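Local coordinates for prenyltransference for protein (Lavandula lanata, PDB 5HC8) that makes lavandulyl diphosphate, probably by head-to-middle coupling of two dimethylallyl diphosphate units, as a member of the cis-prenyltransferase (undecaprenyl diphosphate synthase) family, at residues A[63-66]-A[67-71]; A[77-80]-A[81-85]; A[231-234]-A[235-238]. All blocks are in the same frame, centred on the assembly; numbering follows the deposited sequence.

Contact 1: residues A[63-66]-A[67-71]; sequences WALS and PQNFN. With ISY (3-methylbut-3-enylsulfanyl(phosphonooxy)phosphinic acid), chain F; 61G (2-methylbuta-1,3-diene), chain D.
Ser66 and Asn69 bond to each other in both directions across the turn that leads out of strand 59-65, a compact case of a polar pair setting up a binding site. The backbone N of Ser66 donates to Asn69 OD1 (3.0 Å, N-H...O 166°), while the backbone N of Asn69 donates to Ser66 OG at 3.1 Å. The serine oxygen can do this because OG sits between its own backbone N and carbonyl carbon (chi1 74°), facing the start of the 3-10 segment 68-71. The amide of Asn69 is turned so that the Ser66 N-H arrives from above its carbonyl plane, 54° out of it, rather than along a lone pair. With OD1 so engaged, ND2 is directed to the bound ISY, donating to ISY O8 at 2.9 Å; it also bonds to the carbonyl oxygen of Gly243 of the second subunit.

The apolar side of the turn is carried by Leu65, whose two methyls divide the work. CD1 lies against Asn69 CB (3.6 Å), the two side chains slanting across one another, and CD2 meets Phe70 CZ (3.6 Å) with the side chains at about a right angle. Trp63 takes no part in this packing; it offers one ring face to the isoprenoid tail of ISY, with C14 3.5 Å above the plane and toward its rim. The diene 61G meets polar atoms instead: its CAC is 3.0 Å from Asn69 OD1 and its CAB 3.0 Å from Ala64 O.

The contact thus gives the tail of ISY an aromatic face and its diphosphate an amide N-H. The Ser66 N to OD1 bond probably holds the amide so that ND2 faces the diphosphate end, Ser66 itself lying beside the ligand.

Contact 2: residues A[77-80]-A[81-85]; sequences VDFL and MRIYE. With 61G (2-methylbuta-1,3-diene), chain D.
Leu80 and Tyr84 lie side by side, one helical turn apart and pointing the same way, and show how a helix face can be shaped for a small hydrocarbon. The tyrosine ring lies broadside to the backbone, with Leu80 O 3.2 Å above one face and toward its rim, and Leu80 CB fits against the ring at CE2 (4.1 Å). Farther out, the leucine methyl CD2 borders the bound diene, 3.8 Å from 61G CAB, and the edge of the Tyr84 ring turns toward that same atom. With an alanine here instead of Tyr84, the diene would probably lose part of the wall beside it, and Leu80 CB and O would be left without the ring that covers them.

The next ridge round the helix pairs Val77 with Met81. The methionine chain bends at chi2 (-54°) and runs alongside the valine, bringing CE to 3.9 Å from Val77 CG1. That methyl also meets Leu65 and Phe70, filling the hollow between them, while the Met81 side chain touches Tyr116 and Leu117 of helix 115-128. On another flank, Ile83 CG1 sits over the Phe79 ring in a CH-pi contact, though the finer fit of this pair is doubtful, and both residues face helix 34-54. Toward solvent and helix 115-128, Arg82 NH2 makes a salt bridge to Glu85 OE2 at 3.3 Å.

Such i to i+4 pairing is that of an alpha-helix; here the helix packs on strand 59-65 of the parallel sheet, and its inner face borders the diene pocket of a cis-prenyltransferase fold.

Contact 3: residues A[231-234]-A[235-238]; sequences ALAS and YRCR
Residues 231-237 are the last turns of helix 225-237 and Arg238 follows; the backbone N atoms of Tyr235, Arg236 and Cys237 bond to the carbonyl oxygens of Ala231, Leu232 and Ala233 before the spiral tightens, Arg238 N reaching Tyr235 O at 2.9 Å. The main side-chain contact here is Arg238 on Ser234. The guanidinium comes side-on, giving two N-H groups to one atom: NE lies 3.2 Å and NH2 3.0 Å from Ser234 OG. The serine oxygen sits at the edge of the guanidinium, within 8° of its plane, so the approach is nearly flat. A bend at chi2 (-73°) turns the arginine back over the helix it has just left, where its CG rests 3.3 Å from Ser234 O.

Arg236 behaves quite differently. Its guanidinium lies flat along the helix, one face toward Leu232 O and Ala233 CA, with NH1 3.8 Å from that CA; this is packing on the backbone and not a directed bond. Tyr235 meets the preceding turn with its CB, 3.2 Å from Leu232 O, and from there its ring leaves the helix, CG anti to the backbone N (chi1 -177°).

Arg238 has a stronger partner in Glu212, the salt-bridge mate of its NH1, and its NH2 is shared with Phe213 O, so the guanidinium joins the helix terminus to strand 212-215. On its inner side the helix packs through Ala231, Leu232 and Tyr235 on Leu190 of strand 190-193, Leu232 and Tyr235 also touch Pro13, and Ala231 and Ser234 rest on Tyr214, so the helix covers the edge of the parallel sheet where strands 190-193 and 212-215 lie.

In the fold
Contacts 1, 2 and 3 follow one another along the chain. The first two are neighbours: strand 59-65, an inner strand of the six-stranded parallel sheet, runs through the turn of contact 1 into helix 74-89, which carries contact 2. Their centres are about 12 Å apart, they touch where Phe70 CE1 meets Met81 CE (3.5 Å), and both reach the bound diene. Contact 3 lies across the chain's centre, its centre about 28 Å from that of contact 1 and about 33 Å from that of contact 2, with no touch to either. One wall of the diene pocket thus comes from consecutive elements, whereas the C-terminal helix 225-237 packs on strands 190-193 and 212-215 at one edge of the sheet.

Contact 1: residues A[63-66]-A[67-71]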
loop_
_atom_site.group_PDB
_atom_site.type_symbol
_atom_site.label_atom_id
_atom_site.label_comp_id
_atom_site.label_asym_id
_atom_site.label_seq_id
_atom_site.Cartn_x
_atom_site.Cartn_y
_atom_site.Cartn_z
ATOM N N TRP A 63 -1.484 -14.369 -4.655
ATOM C CA TRP A 63 -0.309 -14.367 -3.745
ATOM C C TRP A 63 -0.365 -15.549 -2.836
ATOM O O TRP A 63 -1.343 -15.708 -2.093
ATOM C CB TRP A 63 -0.310 -13.154 -2.850
ATOM C CG TRP A 63 0.963 -12.879 -2.096
ATOM C CD1 TRP A 63 2.276 -13.153 -2.460
ATOM C CD2 TRP A 63 1.048 -12.161 -0.874
ATOM N NE1 TRP A 63 3.130 -12.632 -1.516
ATOM C CE2 TRP A 63 2.407 -11.967 -0.579
ATOM C CE3 TRP A 63 0.101 -11.558 -0.052
ATOM C CZ2 TRP A 63 2.819 -11.298 0.587
ATOM C CZ3 TRP A 63 0.526 -10.944 1.071
ATOM C CH2 TRP A 63 1.856 -10.774 1.349
ATOM N N ALA A 64 0.669 -16.400 -2.886
ATOM C CA ALA A 64 0.633 -17.692 -2.139
ATOM C C ALA A 64 1.672 -17.763 -1.003
ATOM O O ALA A 64 1.556 -18.554 -0.078
ATOM C CB ALA A 64 0.860 -18.845 -3.080
ATOM N N LEU A 65 2.724 -16.952 -1.089
ATOM C CA LEU A 65 3.764 -17.162 -0.094
ATOM C C LEU A 65 4.599 -15.910 -0.035
ATOM O O LEU A 65 5.101 -15.493 -1.035
ATOM C CB LEU A 65 4.588 -18.367 -0.471
ATOM C CG LEU A 65 5.545 -18.757 0.657
ATOM C CD1 LEU A 65 4.855 -19.597 1.716
ATOM C CD2 LEU A 65 6.729 -19.533 0.091
ATOM N N SER A 66 4.660 -15.318 1.140
ATOM C CA SER A 66 5.521 -14.192 1.456
ATOM C C SER A 66 6.869 -14.603 2.052
ATOM O O SER A 66 7.006 -15.743 2.528
ATOM C CB SER A 66 4.832 -13.239 2.478
ATOM O OG SER A 66 4.818 -13.780 3.789
ATOM N N PRO A 67 7.841 -13.659 2.089
ATOM C CA PRO A 67 9.105 -14.018 2.780
ATOM C C PRO A 67 8.864 -14.298 4.249
ATOM O O PRO A 67 9.440 -15.239 4.801
ATOM C CB PRO A 67 9.969 -12.771 2.631
ATOM C CG PRO A 67 9.458 -12.154 1.337
ATOM C CD PRO A 67 7.949 -12.375 1.393
ATOM N N GLN A 68 8.025 -13.475 4.866
ATOM C CA GLN A 68 7.627 -13.687 6.255
ATOM C C GLN A 68 7.104 -15.079 6.578
ATOM O O GLN A 68 7.385 -15.637 7.662
ATOM C CB GLN A 68 6.584 -12.622 6.651
ATOM C CG GLN A 68 7.117 -11.178 6.789
ATOM C CD GLN A 68 7.546 -10.495 5.464
ATOM O OE1 GLN A 68 6.983 -10.765 4.387
ATOM N NE2 GLN A 68 8.619 -9.667 5.535
ATOM N N ASN A 69 6.343 -15.660 5.654
ATOM C CA ASN A 69 5.846 -16.982 5.798
ATOM C C ASN A 69 6.923 -18.055 6.024
ATOM O O ASN A 69 6.593 -19.143 6.504
ATOM C CB ASN A 69 5.074 -17.438 4.561
ATOM C CG ASN A 69 3.691 -16.773 4.378
ATOM O OD1 ASN A 69 3.127 -16.774 3.246
ATOM N ND2 ASN A 69 3.105 -16.296 5.459
ATOM N N PHE A 70 8.155 -17.804 5.607
ATOM C CA PHE A 70 9.255 -18.773 5.843
ATOM C C PHE A 70 9.587 -18.969 7.347
ATOM O O PHE A 70 10.314 -19.889 7.692
ATOM C CB PHE A 70 10.524 -18.396 5.058
ATOM C CG PHE A 70 10.432 -18.727 3.608
ATOM C CD1 PHE A 70 10.706 -20.007 3.169
ATOM C CD2 PHE A 70 9.972 -17.793 2.684
ATOM C CE1 PHE A 70 10.591 -20.340 1.840
ATOM C CE2 PHE A 70 9.871 -18.110 1.336
ATOM C CZ PHE A 70 10.198 -19.377 0.907
ATOM N N ASN A 71 9.066 -18.095 8.199
ATOM C CA ASN A 71 9.220 -18.154 9.649
ATOM C C ASN A 71 8.174 -18.985 10.316
ATOM O O ASN A 71 8.108 -19.038 11.561
ATOM C CB ASN A 71 9.205 -16.749 10.238
ATOM C CG ASN A 71 10.510 -16.021 10.013
ATOM O OD1 ASN A 71 11.529 -16.637 9.738
ATOM N ND2 ASN A 71 10.483 -14.690 10.134
HETATM P P1 ISY F . -0.506 -11.620 8.345
HETATM O O2 ISY F . 0.197 -12.533 7.155
HETATM P P3 ISY F . -0.369 -13.811 6.425
HETATM O O4 ISY F . -2.081 -11.722 8.292
HETATM O O5 ISY F . -0.036 -10.137 8.344
HETATM O O6 ISY F . -0.012 -12.253 9.639
HETATM O O7 ISY F . -1.184 -14.637 7.354
HETATM O O8 ISY F . 0.840 -14.527 5.664
HETATM S S9 ISY F . -1.767 -13.027 5.014
HETATM C C10 ISY F . -0.672 -12.582 3.686
HETATM C C11 ISY F . -1.037 -13.610 2.645
HETATM C C12 ISY F . 0.011 -14.390 1.903
HETATM C C13 ISY F . -0.419 -15.354 0.896
HETATM C C14 ISY F . 1.439 -14.351 2.304
HETATM C CAC 61G D . 0.609 -18.396 3.109
HETATM C CAE 61G D . -0.522 -19.357 2.666
HETATM C CAB 61G D . -0.582 -20.143 1.384
HETATM C CAD 61G D . -1.696 -19.370 3.464
HETATM C CAA 61G D . -1.586 -18.580 4.639
#

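Contact 2: residues A[77-80]-A[81-85]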
loop_
_atom_site.group_PDB
_atom_site.type_symbol
_atom_site.label_atom_id
_atom_site.label_comp_id
_atom_site.label_asym_id
_atom_site.label_seq_id
_atom_site.Cartn_x
_atom_site.Cartn_y
_atom_site.Cartn_z
ATOM N N VAL A 77 5.461 -25.052 6.039
ATOM C CA VAL A 77 6.029 -24.513 4.840
ATOM C C VAL A 77 6.268 -25.633 3.782
ATOM O O VAL A 77 6.030 -25.434 2.570
ATOM C CB VAL A 77 7.337 -23.728 5.148
ATOM C CG1 VAL A 77 8.064 -23.365 3.877
ATOM C CG2 VAL A 77 7.084 -22.508 6.017
ATOM N N ASP A 78 6.726 -26.819 4.202
ATOM C CA ASP A 78 7.063 -27.874 3.243
ATOM C C ASP A 78 5.807 -28.441 2.640
ATOM O O ASP A 78 5.745 -28.696 1.435
ATOM C CB ASP A 78 7.952 -29.014 3.836
ATOM C CG ASP A 78 9.339 -28.520 4.313
ATOM O OD1 ASP A 78 9.830 -27.407 3.936
ATOM O OD2 ASP A 78 9.954 -29.246 5.123
ATOM N N PHE A 79 4.767 -28.554 3.443
ATOM C CA PHE A 79 3.502 -28.971 2.887
ATOM C C PHE A 79 2.943 -27.978 1.849
ATOM O O PHE A 79 2.463 -28.364 0.800
ATOM C CB PHE A 79 2.485 -29.131 3.991
ATOM C CG PHE A 79 1.231 -29.782 3.524
ATOM C CD1 PHE A 79 1.213 -31.132 3.233
ATOM C CD2 PHE A 79 0.070 -29.041 3.313
ATOM C CE1 PHE A 79 0.052 -31.756 2.786
ATOM C CE2 PHE A 79 -1.098 -29.666 2.868
ATOM C CZ PHE A 79 -1.104 -31.031 2.600
ATOM N N LEU A 80 2.980 -26.689 2.167
ATOM C CA LEU A 80 2.626 -25.668 1.164
ATOM C C LEU A 80 3.414 -25.850 -0.131
ATOM O O LEU A 80 2.861 -25.786 -1.191
ATOM C CB LEU A 80 2.864 -24.254 1.753
ATOM C CG LEU A 80 1.839 -23.833 2.816
ATOM C CD1 LEU A 80 2.231 -22.501 3.445
ATOM C CD2 LEU A 80 0.433 -23.756 2.225
ATOM N N MET A 81 4.730 -26.006 -0.040
ATOM C CA MET A 81 5.531 -26.144 -1.237
ATOM C C MET A 81 5.056 -27.334 -2.061
ATOM O O MET A 81 5.033 -27.290 -3.278
ATOM C CB MET A 81 7.017 -26.372 -0.899
ATOM C CG MET A 81 7.794 -25.280 -0.167
ATOM S SD MET A 81 7.700 -23.701 -0.963
ATOM C CE MET A 81 8.819 -22.798 0.103
ATOM N N ARG A 82 4.721 -28.430 -1.398
ATOM C CA ARG A 82 4.330 -29.664 -2.109
ATOM C C ARG A 82 2.954 -29.492 -2.802
ATOM O O ARG A 82 2.741 -29.895 -3.930
ATOM C CB ARG A 82 4.319 -30.820 -1.071
ATOM C CG ARG A 82 4.944 -32.124 -1.488
ATOM C CD ARG A 82 6.464 -32.135 -1.362
ATOM N NE ARG A 82 7.038 -32.501 -2.668
ATOM C CZ ARG A 82 8.280 -32.941 -2.899
ATOM N NH1 ARG A 82 9.153 -33.121 -1.908
ATOM N NH2 ARG A 82 8.653 -33.205 -4.154
ATOM N N ILE A 83 2.030 -28.842 -2.108
ATOM C CA ILE A 83 0.738 -28.556 -2.634
ATOM C C ILE A 83 0.853 -27.674 -3.840
ATOM O O ILE A 83 0.083 -27.856 -4.799
ATOM C CB ILE A 83 -0.085 -27.795 -1.622
ATOM C CG1 ILE A 83 -0.593 -28.733 -0.563
ATOM C CG2 ILE A 83 -1.295 -27.207 -2.290
ATOM C CD1 ILE A 83 -1.400 -27.956 0.467
ATOM N N TYR A 84 1.798 -26.722 -3.804
ATOM C CA TYR A 84 1.965 -25.832 -4.947
ATOM C C TYR A 84 2.546 -26.591 -6.140
ATOM O O TYR A 84 2.208 -26.303 -7.278
ATOM C CB TYR A 84 2.760 -24.538 -4.604
ATOM C CG TYR A 84 2.041 -23.701 -3.548
ATOM C CD1 TYR A 84 0.655 -23.785 -3.401
ATOM C CD2 TYR A 84 2.732 -22.887 -2.660
ATOM C CE1 TYR A 84 0.004 -23.081 -2.435
ATOM C CE2 TYR A 84 2.054 -22.172 -1.696
ATOM C CZ TYR A 84 0.707 -22.285 -1.611
ATOM O OH TYR A 84 -0.048 -21.597 -0.668
ATOM N N GLU A 85 3.449 -27.528 -5.888
ATOM C CA GLU A 85 3.981 -28.340 -6.976
ATOM C C GLU A 85 2.862 -29.116 -7.644
ATOM O O GLU A 85 2.735 -29.186 -8.850
ATOM C CB GLU A 85 4.988 -29.339 -6.427
ATOM C CG GLU A 85 5.538 -30.242 -7.538
ATOM C CD GLU A 85 6.491 -31.315 -7.016
ATOM O OE1 GLU A 85 7.454 -31.655 -7.722
ATOM O OE2 GLU A 85 6.297 -31.775 -5.893
HETATM C CAC 61G D . 0.609 -18.396 3.109
HETATM C CAE 61G D . -0.522 -19.357 2.666
HETATM C CAB 61G D . -0.582 -20.143 1.384
HETATM C CAD 61G D . -1.696 -19.370 3.464
HETATM C CAA 61G D . -1.586 -18.580 4.639
#

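Contact 3: residues A[231-234]-A[235-238]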
loop_
_atom_site.group_PDB
_atom_site.type_symbol
_atom_site.label_atom_id
_atom_site.label_comp_id
_atom_site.label_asym_id
_atom_site.label_seq_id
_atom_site.Cartn_x
_atom_site.Cartn_y
_atom_site.Cartn_z
ATOM N N ALA A 231 -16.653 -9.181 -5.492
ATOM C CA ALA A 231 -15.562 -8.171 -5.509
ATOM C C ALA A 231 -15.642 -7.371 -6.774
ATOM O O ALA A 231 -15.515 -6.129 -6.718
ATOM C CB ALA A 231 -14.219 -8.867 -5.359
ATOM N N LEU A 232 -15.929 -8.041 -7.910
ATOM C CA LEU A 232 -16.077 -7.311 -9.164
ATOM C C LEU A 232 -17.271 -6.313 -9.182
ATOM O O LEU A 232 -17.165 -5.243 -9.762
ATOM C CB LEU A 232 -16.194 -8.226 -10.344
ATOM C CG LEU A 232 -14.964 -8.694 -11.096
ATOM C CD1 LEU A 232 -13.643 -8.248 -10.563
ATOM C CD2 LEU A 232 -14.965 -10.209 -11.182
ATOM N N ALA A 233 -18.380 -6.700 -8.590
ATOM C CA ALA A 233 -19.559 -5.860 -8.465
ATOM C C ALA A 233 -19.247 -4.669 -7.571
ATOM O O ALA A 233 -19.735 -3.581 -7.825
ATOM C CB ALA A 233 -20.701 -6.660 -7.885
ATOM N N SER A 234 -18.534 -4.878 -6.451
ATOM C CA SER A 234 -18.113 -3.745 -5.633
ATOM C C SER A 234 -17.253 -2.799 -6.473
ATOM O O SER A 234 -17.451 -1.543 -6.419
ATOM C CB SER A 234 -17.426 -4.247 -4.336
ATOM O OG SER A 234 -16.843 -3.228 -3.533
ATOM N N TYR A 235 -16.296 -3.389 -7.229
ATOM C CA TYR A 235 -15.443 -2.656 -8.134
ATOM C C TYR A 235 -16.233 -1.763 -9.085
ATOM O O TYR A 235 -15.939 -0.591 -9.211
ATOM C CB TYR A 235 -14.550 -3.569 -8.946
ATOM C CG TYR A 235 -13.601 -2.845 -9.844
ATOM C CD1 TYR A 235 -12.441 -2.226 -9.315
ATOM C CD2 TYR A 235 -13.848 -2.716 -11.212
ATOM C CE1 TYR A 235 -11.600 -1.554 -10.108
ATOM C CE2 TYR A 235 -12.962 -2.038 -12.016
ATOM C CZ TYR A 235 -11.864 -1.463 -11.452
ATOM O OH TYR A 235 -10.999 -0.791 -12.242
ATOM N N ARG A 236 -17.199 -2.336 -9.781
ATOM C CA ARG A 236 -17.978 -1.538 -10.726
ATOM C C ARG A 236 -18.757 -0.391 -10.055
ATOM O O ARG A 236 -18.952 0.640 -10.664
ATOM C CB ARG A 236 -18.944 -2.438 -11.523
ATOM C CG ARG A 236 -18.299 -3.505 -12.414
ATOM C CD ARG A 236 -19.380 -4.230 -13.240
ATOM N NE ARG A 236 -19.217 -5.700 -13.283
ATOM C CZ ARG A 236 -19.999 -6.616 -12.672
ATOM N NH1 ARG A 236 -21.065 -6.283 -11.933
ATOM N NH2 ARG A 236 -19.715 -7.912 -12.814
ATOM N N CYS A 237 -19.213 -0.563 -8.822
ATOM C CA CYS A 237 -19.757 0.554 -8.076
ATOM C C CYS A 237 -18.731 1.585 -7.536
ATOM O O CYS A 237 -19.122 2.620 -7.069
ATOM C CB CYS A 237 -20.586 0.035 -6.919
ATOM S SG CYS A 237 -21.950 -0.956 -7.512
ATOM N N ARG A 238 -17.434 1.358 -7.611
ATOM C CA ARG A 238 -16.486 2.388 -7.131
ATOM C C ARG A 238 -16.335 3.580 -8.131
ATOM O O ARG A 238 -16.266 3.383 -9.344
ATOM C CB ARG A 238 -15.075 1.833 -6.937
ATOM C CG ARG A 238 -14.911 0.497 -6.183
ATOM C CD ARG A 238 -15.151 0.713 -4.736
ATOM N NE ARG A 238 -15.097 -0.533 -4.009
ATOM C CZ ARG A 238 -14.057 -1.000 -3.317
ATOM N NH1 ARG A 238 -12.875 -0.385 -3.247
ATOM N NH2 ARG A 238 -14.216 -2.126 -2.675
#